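PKS (PDB 5YDA) is the acyltransferase domain of the SpnD polyketide synthase of splenocin biosynthesis, a broadly selective domain that probably loads acyl building blocks onto the carrier protein. Local coordinates at residues A[32-37]-A[64-69]; A[80-85]-A[417-422]; A[146-151]-A[217-222]; A[139-144]-A[175-180]. All blocks are in the same frame, centred on the assembly; numbering follows the deposited sequence.

Contact 1: A[32-37]-A[64-69]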
loop_
_atom_site.group_PDB
_atom_site.type_symbol
_atom_site.label_atom_id
_atom_site.label_comp_id
_atom_site.label_asym_id
_atom_site.label_seq_id
_atom_site.Cartn_x
_atom_site.Cartn_y
_atom_site.Cartn_z
ATOM N N LEU A 32 -5.148 -22.335 -2.806
ATOM C CA LEU A 32 -4.986 -22.193 -4.245
ATOM C C LEU A 32 -6.045 -21.240 -4.783
ATOM O O LEU A 32 -7.112 -21.059 -4.187
ATOM C CB LEU A 32 -5.099 -23.544 -4.964
ATOM C CG LEU A 32 -3.973 -24.539 -4.688
ATOM C CD1 LEU A 32 -4.324 -25.894 -5.286
ATOM C CD2 LEU A 32 -2.642 -24.011 -5.251
ATOM N N VAL A 33 -5.734 -20.645 -5.934
ATOM C CA VAL A 33 -6.645 -19.761 -6.649
ATOM C C VAL A 33 -7.249 -20.543 -7.807
ATOM O O VAL A 33 -6.518 -21.178 -8.575
ATOM C CB VAL A 33 -5.908 -18.512 -7.155
ATOM C CG1 VAL A 33 -6.869 -17.560 -7.852
ATOM C CG2 VAL A 33 -5.181 -17.828 -6.005
ATOM N N LEU A 34 -8.579 -20.503 -7.932
ATOM C CA LEU A 34 -9.279 -21.145 -9.041
ATOM C C LEU A 34 -9.795 -20.089 -10.010
ATOM O O LEU A 34 -10.680 -19.299 -9.639
ATOM C CB LEU A 34 -10.441 -21.998 -8.529
ATOM C CG LEU A 34 -10.117 -23.037 -7.454
ATOM C CD1 LEU A 34 -11.342 -23.857 -7.132
ATOM C CD2 LEU A 34 -8.975 -23.938 -7.890
ATOM N N PRO A 35 -9.302 -20.036 -11.248
ATOM C CA PRO A 35 -9.805 -19.052 -12.217
ATOM C C PRO A 35 -11.018 -19.552 -12.984
ATOM O O PRO A 35 -11.136 -20.733 -13.320
ATOM C CB PRO A 35 -8.616 -18.883 -13.169
ATOM C CG PRO A 35 -7.990 -20.258 -13.198
ATOM C CD PRO A 35 -8.177 -20.823 -11.790
ATOM N N VAL A 36 -11.928 -18.621 -13.270
ATOM C CA VAL A 36 -13.135 -18.879 -14.049
ATOM C C VAL A 36 -13.297 -17.732 -15.033
ATOM O O VAL A 36 -13.257 -16.562 -14.636
ATOM C CB VAL A 36 -14.394 -18.982 -13.165
ATOM C CG1 VAL A 36 -15.595 -19.406 -13.996
ATOM C CG2 VAL A 36 -14.175 -19.927 -11.991
ATOM N N SER A 37 -13.488 -18.057 -16.310
ATOM C CA SER A 37 -13.706 -17.034 -17.322
ATOM C C SER A 37 -14.790 -17.469 -18.296
ATOM O O SER A 37 -14.827 -18.625 -18.724
ATOM C CB SER A 37 -12.420 -16.717 -18.095
ATOM O OG SER A 37 -11.929 -17.854 -18.769
ATOM N N ASP A 64 -6.179 -29.759 -6.067
ATOM C CA ASP A 64 -4.939 -29.748 -6.839
ATOM C C ASP A 64 -5.174 -29.840 -8.346
ATOM O O ASP A 64 -4.766 -28.959 -9.110
ATOM C CB ASP A 64 -4.082 -30.933 -6.380
ATOM C CG ASP A 64 -2.631 -30.595 -6.258
ATOM O OD1 ASP A 64 -1.807 -31.515 -6.417
ATOM O OD2 ASP A 64 -2.314 -29.412 -5.998
ATOM N N ASP A 65 -5.819 -30.926 -8.781
ATOM C CA ASP A 65 -6.004 -31.161 -10.208
ATOM C C ASP A 65 -6.884 -30.092 -10.831
ATOM O O ASP A 65 -6.601 -29.607 -11.932
ATOM C CB ASP A 65 -6.621 -32.541 -10.446
ATOM C CG ASP A 65 -5.839 -33.659 -9.781
ATOM O OD1 ASP A 65 -6.480 -34.642 -9.337
ATOM O OD2 ASP A 65 -4.592 -33.557 -9.705
ATOM N N VAL A 66 -7.972 -29.732 -10.146
ATOM C CA VAL A 66 -8.909 -28.748 -10.674
ATOM C C VAL A 66 -8.200 -27.426 -10.956
ATOM O O VAL A 66 -8.433 -26.793 -11.994
ATOM C CB VAL A 66 -10.087 -28.585 -9.695
ATOM C CG1 VAL A 66 -10.705 -27.215 -9.807
ATOM C CG2 VAL A 66 -11.120 -29.647 -9.974
ATOM N N ALA A 67 -7.298 -27.014 -10.057
ATOM C CA ALA A 67 -6.570 -25.760 -10.238
ATOM C C ALA A 67 -5.759 -25.771 -11.527
ATOM O O ALA A 67 -5.786 -24.804 -12.297
ATOM C CB ALA A 67 -5.661 -25.499 -9.036
ATOM N N GLY A 68 -5.020 -26.856 -11.775
ATOM C CA GLY A 68 -4.273 -26.962 -13.019
ATOM C C GLY A 68 -5.178 -27.084 -14.229
ATOM O O GLY A 68 -4.939 -26.456 -15.266
ATOM N N ALA A 69 -6.241 -27.878 -14.107
ATOM C CA ALA A 69 -7.161 -28.062 -15.222
ATOM C C ALA A 69 -7.844 -26.754 -15.591
ATOM O O ALA A 69 -8.077 -26.478 -16.774
ATOM C CB ALA A 69 -8.199 -29.132 -14.872
#
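L32 and L34 reach from strand 32-38 onto A67 of helix 63-72, and the methyl of that alanine sits between the two leucine ends. CD1 of L32 stands 4.0 Å from A67 CB; CD2 of L34 lies 3.8 Å from A67 CB and equally close to its CA. Both leucines hold CG beside the backbone N and opposite the carbonyl carbon (chi1 -67° in L32, -53° in L34); in L32 the extended second torsion carries CD1 to the helix, whereas in L34 the other branch, CD2, does the touching. L34 CD2 also meets V66 CG1, at 4.2 Å, so this methyl bridges two successive residues of the helix. At the exposed margin the L32 side chain slants across that of D64, with CD1 4.1 Å from OD2, a contact without polar bonding. No hydrogen bond joins the two segments, but R71 of the helix donates through NH1 to the carbonyl oxygens of both V33 and A67. Strand and helix run at 42° to each other with axes 7.8 Å apart, a helix laid on one face of the two-stranded antiparallel sheet 32-38/79-85, consistent with the small alpha/beta linker between ketosynthase and acyltransferase domains of polyketide synthases.

Contact 2: A[80-85]-A[417-422]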
loop_
_atom_site.group_PDB
_atom_site.type_symbol
_atom_site.label_atom_id
_atom_site.label_comp_id
_atom_site.label_asym_id
_atom_site.label_seq_id
_atom_site.Cartn_x
_atom_site.Cartn_y
_atom_site.Cartn_z
ATOM N N ARG A 80 -14.068 -12.516 -15.951
ATOM C CA ARG A 80 -13.300 -13.383 -15.068
ATOM C C ARG A 80 -13.714 -13.211 -13.615
ATOM O O ARG A 80 -14.092 -12.118 -13.188
ATOM C CB ARG A 80 -11.800 -13.096 -15.174
ATOM C CG ARG A 80 -11.275 -13.070 -16.576
ATOM C CD ARG A 80 -9.770 -12.833 -16.616
ATOM N NE ARG A 80 -9.263 -13.073 -17.966
ATOM C CZ ARG A 80 -8.016 -12.850 -18.364
ATOM N NH1 ARG A 80 -7.108 -12.371 -17.516
ATOM N NH2 ARG A 80 -7.675 -13.117 -19.621
ATOM N N LEU A 81 -13.616 -14.302 -12.855
ATOM C CA LEU A 81 -13.604 -14.236 -11.397
ATOM C C LEU A 81 -12.736 -15.372 -10.864
ATOM O O LEU A 81 -12.360 -16.291 -11.592
ATOM C CB LEU A 81 -15.018 -14.284 -10.796
ATOM C CG LEU A 81 -15.981 -15.463 -10.982
ATOM C CD1 LEU A 81 -15.600 -16.688 -10.159
ATOM C CD2 LEU A 81 -17.391 -15.007 -10.622
ATOM N N THR A 82 -12.411 -15.296 -9.579
ATOM C CA THR A 82 -11.636 -16.338 -8.931
ATOM C C THR A 82 -12.227 -16.604 -7.563
ATOM O O THR A 82 -12.935 -15.768 -7.001
ATOM C CB THR A 82 -10.151 -15.978 -8.747
ATOM O OG1 THR A 82 -10.037 -14.855 -7.860
ATOM C CG2 THR A 82 -9.470 -15.682 -10.080
ATOM N N VAL A 83 -11.922 -17.791 -7.037
ATOM C CA VAL A 83 -12.091 -18.106 -5.627
ATOM C C VAL A 83 -10.745 -18.575 -5.097
ATOM O O VAL A 83 -9.879 -19.007 -5.860
ATOM C CB VAL A 83 -13.184 -19.173 -5.388
ATOM C CG1 VAL A 83 -14.528 -18.670 -5.890
ATOM C CG2 VAL A 83 -12.810 -20.489 -6.072
ATOM N N SER A 84 -10.561 -18.443 -3.789
ATOM C CA SER A 84 -9.429 -19.007 -3.074
ATOM C C SER A 84 -9.940 -20.107 -2.156
ATOM O O SER A 84 -10.978 -19.939 -1.507
ATOM C CB SER A 84 -8.715 -17.946 -2.229
ATOM O OG SER A 84 -8.249 -16.883 -3.032
ATOM N N ALA A 85 -9.208 -21.218 -2.085
ATOM C CA ALA A 85 -9.659 -22.337 -1.273
ATOM C C ALA A 85 -8.468 -23.199 -0.881
ATOM O O ALA A 85 -7.514 -23.340 -1.650
ATOM C CB ALA A 85 -10.694 -23.184 -2.022
ATOM N N ARG A 417 -7.861 -11.383 -7.890
ATOM C CA ARG A 417 -8.508 -10.178 -8.392
ATOM C C ARG A 417 -7.667 -9.506 -9.470
ATOM O O ARG A 417 -8.199 -9.034 -10.485
ATOM C CB ARG A 417 -8.762 -9.228 -7.232
ATOM C CG ARG A 417 -9.613 -8.043 -7.574
ATOM C CD ARG A 417 -9.896 -7.267 -6.299
ATOM N NE ARG A 417 -10.345 -5.918 -6.599
ATOM C CZ ARG A 417 -11.624 -5.585 -6.684
ATOM N NH1 ARG A 417 -12.541 -6.523 -6.469
ATOM N NH2 ARG A 417 -11.973 -4.332 -6.981
ATOM N N LEU A 418 -6.349 -9.465 -9.276
ATOM C CA LEU A 418 -5.480 -8.917 -10.309
ATOM C C LEU A 418 -5.613 -9.707 -11.616
ATOM O O LEU A 418 -5.711 -9.115 -12.698
ATOM C CB LEU A 418 -4.037 -8.893 -9.803
ATOM C CG LEU A 418 -3.734 -7.698 -8.894
ATOM C CD1 LEU A 418 -2.454 -7.908 -8.108
ATOM C CD2 LEU A 418 -3.647 -6.414 -9.726
ATOM N N TRP A 419 -5.656 -11.043 -11.532
ATOM C CA TRP A 419 -5.871 -11.838 -12.738
ATOM C C TRP A 419 -7.225 -11.534 -13.368
ATOM O O TRP A 419 -7.328 -11.384 -14.592
ATOM C CB TRP A 419 -5.756 -13.333 -12.429
ATOM C CG TRP A 419 -6.081 -14.203 -13.633
ATOM C CD1 TRP A 419 -5.220 -14.580 -14.629
ATOM C CD2 TRP A 419 -7.354 -14.784 -13.965
ATOM N NE1 TRP A 419 -5.876 -15.358 -15.553
ATOM C CE2 TRP A 419 -7.184 -15.502 -15.169
ATOM C CE3 TRP A 419 -8.617 -14.773 -13.357
ATOM C CZ2 TRP A 419 -8.230 -16.198 -15.778
ATOM C CZ3 TRP A 419 -9.650 -15.468 -13.956
ATOM C CH2 TRP A 419 -9.454 -16.167 -15.162
ATOM N N SER A 420 -8.276 -11.441 -12.545
ATOM C CA SER A 420 -9.610 -11.160 -13.071
ATOM C C SER A 420 -9.661 -9.840 -13.830
ATOM O O SER A 420 -10.444 -9.698 -14.776
ATOM C CB SER A 420 -10.632 -11.154 -11.936
ATOM O OG SER A 420 -10.851 -12.470 -11.456
ATOM N N ALA A 421 -8.853 -8.859 -13.429
ATOM C CA ALA A 421 -8.837 -7.579 -14.121
ATOM C C ALA A 421 -7.999 -7.610 -15.388
ATOM O O ALA A 421 -8.017 -6.631 -16.147
ATOM C CB ALA A 421 -8.312 -6.479 -13.193
ATOM N N GLY A 422 -7.257 -8.689 -15.635
ATOM C CA GLY A 422 -6.449 -8.800 -16.826
ATOM C C GLY A 422 -4.951 -8.832 -16.604
ATOM O O GLY A 422 -4.203 -8.790 -17.585
HETATM O O HOH W 1 -13.173 -9.764 -15.737
#
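The C-terminal end of helix 407-420, closed by a Schellman motif at G422, docks here on strand 79-85 of the two-stranded linker sheet, and a stacked arginine-tryptophan pair forms the centre of the contact. R80 points at the helix and stretches its chain over one face of the W419 indole, the two side chains crossing at about a right angle. Its CD lies over the six-membered ring, 3.6 Å from the centroid, in a CH-pi contact; further out the guanidinium lies nearly flat on the indole, planes 16° apart, an off-centre cation-pi pair with CZ 4.6 Å from the centroid of the five-membered ring. The indole of W419 swings back to the strand because chi1, 175°, sets CG opposite the backbone N; there L81 O meets the ring edge and T82 CG2 comes within 3.5 Å of W419 CE3. S420 lies against the strand, its OG 3.3 Å from L81 CA and weakly bonded to G416 O of its own helix. A water accepts from R80 N and is within hydrogen-bonding distance of S420 O. The far end of the arginine is held by several partners: NH1 forms a salt bridge with D424, and NE donates to L77 O. Such a fixed, buried guanidinium would probably keep its charge. R80 NH1 also bonds W419 O at 3.1 Å, the oxygen lying in the guanidinium plane and the N-H pointing to it at 161°, while G422 N reaches that same oxygen from the opposite face of its carbonyl plane.

Contact 3: A[146-151]-A[217-222]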
loop_
_atom_site.group_PDB
_atom_site.type_symbol
_atom_site.label_atom_id
_atom_site.label_comp_id
_atom_site.label_asym_id
_atom_site.label_seq_id
_atom_site.Cartn_x
_atom_site.Cartn_y
_atom_site.Cartn_z
ATOM N N ALA A 146 18.519 -7.256 9.367
ATOM C CA ALA A 146 19.966 -7.307 9.579
ATOM C C ALA A 146 20.619 -5.988 9.202
ATOM O O ALA A 146 21.455 -5.474 9.952
ATOM C CB ALA A 146 20.591 -8.458 8.789
ATOM N N VAL A 147 20.232 -5.407 8.061
ATOM C CA VAL A 147 20.810 -4.127 7.669
ATOM C C VAL A 147 20.505 -3.053 8.701
ATOM O O VAL A 147 21.341 -2.178 8.956
ATOM C CB VAL A 147 20.313 -3.723 6.270
ATOM C CG1 VAL A 147 20.679 -2.269 5.975
ATOM C CG2 VAL A 147 20.911 -4.645 5.216
ATOM N N LEU A 148 19.328 -3.119 9.340
ATOM C CA LEU A 148 18.828 -2.045 10.198
ATOM C C LEU A 148 19.354 -2.085 11.627
ATOM O O LEU A 148 19.199 -1.097 12.352
ATOM C CB LEU A 148 17.303 -2.114 10.285
ATOM C CG LEU A 148 16.411 -1.081 9.630
ATOM C CD1 LEU A 148 15.009 -1.408 10.052
ATOM C CD2 LEU A 148 16.768 0.336 10.041
ATOM N N ARG A 149 19.912 -3.202 12.073
ATOM C CA ARG A 149 20.265 -3.315 13.487
ATOM C C ARG A 149 21.173 -2.199 13.989
ATOM O O ARG A 149 20.911 -1.684 15.092
ATOM C CB ARG A 149 20.897 -4.689 13.762
ATOM C CG ARG A 149 21.003 -4.975 15.260
ATOM C CD ARG A 149 21.568 -6.358 15.545
ATOM N NE ARG A 149 20.707 -7.442 15.077
ATOM C CZ ARG A 149 19.960 -8.191 15.879
ATOM N NH1 ARG A 149 19.227 -9.165 15.350
ATOM N NH2 ARG A 149 19.953 -7.998 17.197
ATOM N N PRO A 150 22.226 -1.778 13.281
ATOM C CA PRO A 150 23.059 -0.694 13.831
ATOM C C PRO A 150 22.335 0.643 13.933
ATOM O O PRO A 150 22.561 1.389 14.897
ATOM C CB PRO A 150 24.254 -0.628 12.867
ATOM C CG PRO A 150 23.834 -1.380 11.647
ATOM C CD PRO A 150 22.838 -2.395 12.085
ATOM N N ALA A 151 21.474 0.974 12.966
ATOM C CA ALA A 151 20.743 2.239 13.022
ATOM C C ALA A 151 19.558 2.161 13.972
ATOM O O ALA A 151 19.251 3.132 14.673
ATOM C CB ALA A 151 20.261 2.638 11.630
ATOM N N GLU A 217 20.799 1.245 1.666
ATOM C CA GLU A 217 21.180 2.599 2.048
ATOM C C GLU A 217 19.993 3.393 2.584
ATOM O O GLU A 217 20.174 4.229 3.476
ATOM C CB GLU A 217 21.786 3.353 0.857
ATOM C CG GLU A 217 23.008 2.707 0.220
ATOM C CD GLU A 217 23.602 3.580 -0.886
ATOM O OE1 GLU A 217 24.842 3.530 -1.085
ATOM O OE2 GLU A 217 22.830 4.325 -1.551
ATOM N N ALA A 218 18.783 3.144 2.057
ATOM C CA ALA A 218 17.606 3.908 2.481
ATOM C C ALA A 218 17.210 3.585 3.920
ATOM O O ALA A 218 16.863 4.495 4.688
ATOM C CB ALA A 218 16.433 3.645 1.542
ATOM N N LEU A 219 17.297 2.307 4.317
ATOM C CA LEU A 219 16.844 1.876 5.638
ATOM C C LEU A 219 17.338 2.763 6.787
ATOM O O LEU A 219 16.499 3.293 7.530
ATOM C CB LEU A 219 17.228 0.411 5.847
ATOM C CG LEU A 219 16.380 -0.641 5.116
ATOM C CD1 LEU A 219 17.082 -1.989 5.142
ATOM C CD2 LEU A 219 14.991 -0.752 5.758
ATOM N N PRO A 220 18.643 2.988 6.975
ATOM C CA PRO A 220 19.036 3.858 8.099
ATOM C C PRO A 220 18.611 5.312 7.911
ATOM O O PRO A 220 18.358 5.998 8.905
ATOM C CB PRO A 220 20.572 3.713 8.159
ATOM C CG PRO A 220 20.978 3.235 6.808
ATOM C CD PRO A 220 19.806 2.510 6.197
ATOM N N VAL A 221 18.500 5.796 6.675
ATOM C CA VAL A 221 18.127 7.193 6.448
ATOM C C VAL A 221 16.663 7.420 6.806
ATOM O O VAL A 221 16.315 8.393 7.491
ATOM C CB VAL A 221 18.410 7.596 4.990
ATOM C CG1 VAL A 221 17.811 8.969 4.701
ATOM C CG2 VAL A 221 19.913 7.599 4.720
ATOM N N VAL A 222 15.782 6.533 6.335
ATOM C CA VAL A 222 14.379 6.583 6.751
ATOM C C VAL A 222 14.270 6.522 8.272
ATOM O O VAL A 222 13.477 7.253 8.878
ATOM C CB VAL A 222 13.591 5.442 6.074
ATOM C CG1 VAL A 222 12.172 5.354 6.645
ATOM C CG2 VAL A 222 13.568 5.653 4.561
#
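L219 of helix 215-231 and L148 of helix 135-152 form the buried part of this contact. The first torsion of L219 (chi1 -76°) sets CG beside the backbone N and brings it to the other helix. There L219 CD2 meets L148 CG at 4.1 Å, the two side chains crossing at roughly a right angle. L148 answers by passing CD2 alongside the backbone of L219, 3.9 Å from its carbonyl O. Its own first torsion, -110°, lies far from a staggered value, which may reflect some strain.

The margin is more open, for V147, A151 and P220 are all partly exposed. L219 CD1 reaches V147 CG1 at 3.7 Å, again with the side chains crossed. A151 CB touches P220 CB at 3.6 Å, a methyl against the side of the proline ring, where the two backbones come nearest, their CA atoms 5.5 Å apart. No hydrogen bond crosses between the segments; a little further along, R227 of helix 215-231 donates to A151 O. Backbone bonding to the turn before lapses at P150 and A151 and at P220; the two prolines have no N-H to give.

The two segments run at 34° to each other, with axes 9.0 Å apart. On the inner side helix 169-188 closes the packing: M173 touches L148, while F176 and V177 lie against L219. Helix 201-210 backs helix 215-231 through contacts of C208 with A218 and of Y204 with V222.

Contact 4: A[139-144]-A[175-180]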
loop_
_atom_site.group_PDB
_atom_site.type_symbol
_atom_site.label_atom_id
_atom_site.label_comp_id
_atom_site.label_asym_id
_atom_site.label_seq_id
_atom_site.Cartn_x
_atom_site.Cartn_y
_atom_site.Cartn_z
ATOM N N ASP A 139 12.595 -13.614 3.360
ATOM C CA ASP A 139 13.979 -13.213 3.093
ATOM C C ASP A 139 14.124 -11.704 3.076
ATOM O O ASP A 139 15.114 -11.167 3.584
ATOM C CB ASP A 139 14.474 -13.776 1.761
ATOM C CG ASP A 139 14.762 -15.267 1.822
ATOM O OD1 ASP A 139 14.873 -15.826 2.948
ATOM O OD2 ASP A 139 14.870 -15.872 0.731
ATOM N N THR A 140 13.161 -10.999 2.473
ATOM C CA THR A 140 13.246 -9.543 2.437
ATOM C C THR A 140 13.196 -8.964 3.844
ATOM O O THR A 140 14.003 -8.094 4.200
ATOM C CB THR A 140 12.124 -8.978 1.582
ATOM O OG1 THR A 140 12.090 -9.681 0.339
ATOM C CG2 THR A 140 12.371 -7.508 1.322
ATOM N N VAL A 141 12.277 -9.460 4.679
ATOM C CA VAL A 141 12.230 -8.980 6.059
ATOM C C VAL A 141 13.546 -9.266 6.770
ATOM O O VAL A 141 14.090 -8.409 7.482
ATOM C CB VAL A 141 11.048 -9.605 6.816
ATOM C CG1 VAL A 141 11.179 -9.304 8.295
ATOM C CG2 VAL A 141 9.723 -9.081 6.270
ATOM N N ASP A 142 14.077 -10.480 6.597
ATOM C CA ASP A 142 15.308 -10.834 7.296
ATOM C C ASP A 142 16.454 -9.946 6.847
ATOM O O ASP A 142 17.224 -9.438 7.669
ATOM C CB ASP A 142 15.636 -12.305 7.058
ATOM C CG ASP A 142 14.693 -13.248 7.805
ATOM O OD1 ASP A 142 13.952 -12.815 8.731
ATOM O OD2 ASP A 142 14.709 -14.437 7.461
ATOM N N ARG A 143 16.557 -9.724 5.544
ATOM C CA ARG A 143 17.606 -8.865 5.022
ATOM C C ARG A 143 17.489 -7.453 5.603
ATOM O O ARG A 143 18.477 -6.895 6.102
ATOM C CB ARG A 143 17.529 -8.879 3.498
ATOM C CG ARG A 143 18.676 -8.213 2.786
ATOM C CD ARG A 143 18.263 -6.836 2.334
ATOM N NE ARG A 143 19.142 -6.286 1.309
ATOM C CZ ARG A 143 18.879 -6.344 0.008
ATOM N NH1 ARG A 143 17.762 -6.942 -0.412
ATOM N NH2 ARG A 143 19.727 -5.799 -0.865
ATOM N N CYS A 144 16.274 -6.880 5.613
ATOM C CA CYS A 144 16.130 -5.522 6.132
ATOM C C CYS A 144 16.425 -5.457 7.623
ATOM O O CYS A 144 17.048 -4.498 8.087
ATOM C CB CYS A 144 14.733 -4.970 5.842
ATOM S SG CYS A 144 14.378 -4.816 4.074
ATOM N N LEU A 175 6.600 -0.633 9.368
ATOM C CA LEU A 175 5.704 -0.383 8.237
ATOM C C LEU A 175 6.492 -0.274 6.942
ATOM O O LEU A 175 6.095 -0.847 5.918
ATOM C CB LEU A 175 4.871 0.887 8.468
ATOM C CG LEU A 175 3.974 1.274 7.287
ATOM C CD1 LEU A 175 2.852 0.254 7.087
ATOM C CD2 LEU A 175 3.390 2.652 7.496
ATOM N N PHE A 176 7.625 0.443 6.979
ATOM C CA PHE A 176 8.433 0.603 5.774
ATOM C C PHE A 176 8.868 -0.748 5.217
ATOM O O PHE A 176 8.721 -1.011 4.020
ATOM C CB PHE A 176 9.643 1.482 6.082
ATOM C CG PHE A 176 10.581 1.653 4.924
ATOM C CD1 PHE A 176 10.255 2.499 3.870
ATOM C CD2 PHE A 176 11.789 0.964 4.886
ATOM C CE1 PHE A 176 11.124 2.652 2.798
ATOM C CE2 PHE A 176 12.656 1.115 3.824
ATOM C CZ PHE A 176 12.325 1.963 2.775
ATOM N N VAL A 177 9.339 -1.645 6.088
ATOM C CA VAL A 177 9.842 -2.937 5.635
ATOM C C VAL A 177 8.698 -3.831 5.184
ATOM O O VAL A 177 8.828 -4.582 4.203
ATOM C CB VAL A 177 10.693 -3.591 6.742
ATOM C CG1 VAL A 177 11.009 -5.051 6.417
ATOM C CG2 VAL A 177 11.975 -2.786 6.925
ATOM N N THR A 178 7.546 -3.748 5.860
ATOM C CA THR A 178 6.382 -4.514 5.410
ATOM C C THR A 178 5.990 -4.133 3.989
ATOM O O THR A 178 5.747 -5.003 3.145
ATOM C CB THR A 178 5.190 -4.309 6.360
ATOM O OG1 THR A 178 5.528 -4.770 7.678
ATOM C CG2 THR A 178 3.967 -5.070 5.845
ATOM N N GLU A 179 5.912 -2.834 3.705
ATOM C CA GLU A 179 5.614 -2.381 2.349
ATOM C C GLU A 179 6.632 -2.940 1.360
ATOM O O GLU A 179 6.276 -3.484 0.306
ATOM C CB GLU A 179 5.644 -0.861 2.316
ATOM C CG GLU A 179 4.477 -0.280 3.080
ATOM C CD GLU A 179 4.409 1.257 3.037
ATOM O OE1 GLU A 179 5.306 1.911 2.477
ATOM O OE2 GLU A 179 3.428 1.820 3.545
ATOM N N TYR A 180 7.922 -2.801 1.693
ATOM C CA TYR A 180 8.955 -3.219 0.760
ATOM C C TYR A 180 8.874 -4.720 0.524
ATOM O O TYR A 180 8.866 -5.172 -0.630
ATOM C CB TYR A 180 10.327 -2.794 1.286
ATOM C CG TYR A 180 11.410 -3.079 0.272
ATOM C CD1 TYR A 180 11.494 -2.342 -0.906
ATOM C CD2 TYR A 180 12.332 -4.103 0.481
ATOM C CE1 TYR A 180 12.473 -2.620 -1.852
ATOM C CE2 TYR A 180 13.312 -4.386 -0.448
ATOM C CZ TYR A 180 13.374 -3.645 -1.618
ATOM O OH TYR A 180 14.338 -3.914 -2.557
HETATM O O HOH W 2 15.865 -6.562 -2.194
#
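Helices 135-152 and 169-188 pass each other roughly antiparallel, their segments inclined at 143° with axes 9.5 Å apart, and V141 and V177 bring the backbones closest. V177 points toward the other helix. Both its branches close on C144 CB, CG2 at 3.7 Å and CG1 at 3.8 Å, and CG1, set opposite the backbone N (chi1 169°), also reaches V141 CG2 at 4.2 Å, so one valine touches two residues about a turn apart. Next to it the Y180 ring extends toward T140, whose CG2 comes within 3.5 Å of Y180 CD2; the two side chains cross at about a right angle. C144 SG approaches the same ring obliquely, 5.3 Å from its centroid, a sulfur-aromatic contact well off the ring normal. The same torsion that sets T140 CG2 against the ring turns OG1 back along its helix, where it bonds V136 O. At the phenol end a water in the ring plane lies 3.1 Å from Y180 OH and takes a weak bond from R143 NH1. That arginine makes its salt bridge to D216 through NE, tying helix 135-152 to helix 215-231. Around this buried interface, helix 156-161 packs L160 on V141 and L156 on V177, while I215 at the start of helix 215-231 and L209 of helix 201-210 flank Y180.

Overall arrangement
Contacts 1 and 2 share the two-stranded sheet 32-38/79-85: helix 63-72 packs on strand 32-38, while helix 407-420 meets both strands, and P35 touches W419 where the two contacts join. Contacts 3 and 4 share helix 135-152 and join where L219 packs on C144. The pairs are well separated, contacts 2 and 3 lying 37 Å apart between centres on opposite sides of the chain's centre. Contacts 1, 2 and 4 are buried; contact 3 is partly open. Contacts 1 and 3 are apolar between their segments, contact 4 adds a sulfur-aromatic contact and a water at its phenol end, and contact 2 buries a charged, stacked arginine as it brings distant parts of the chain together.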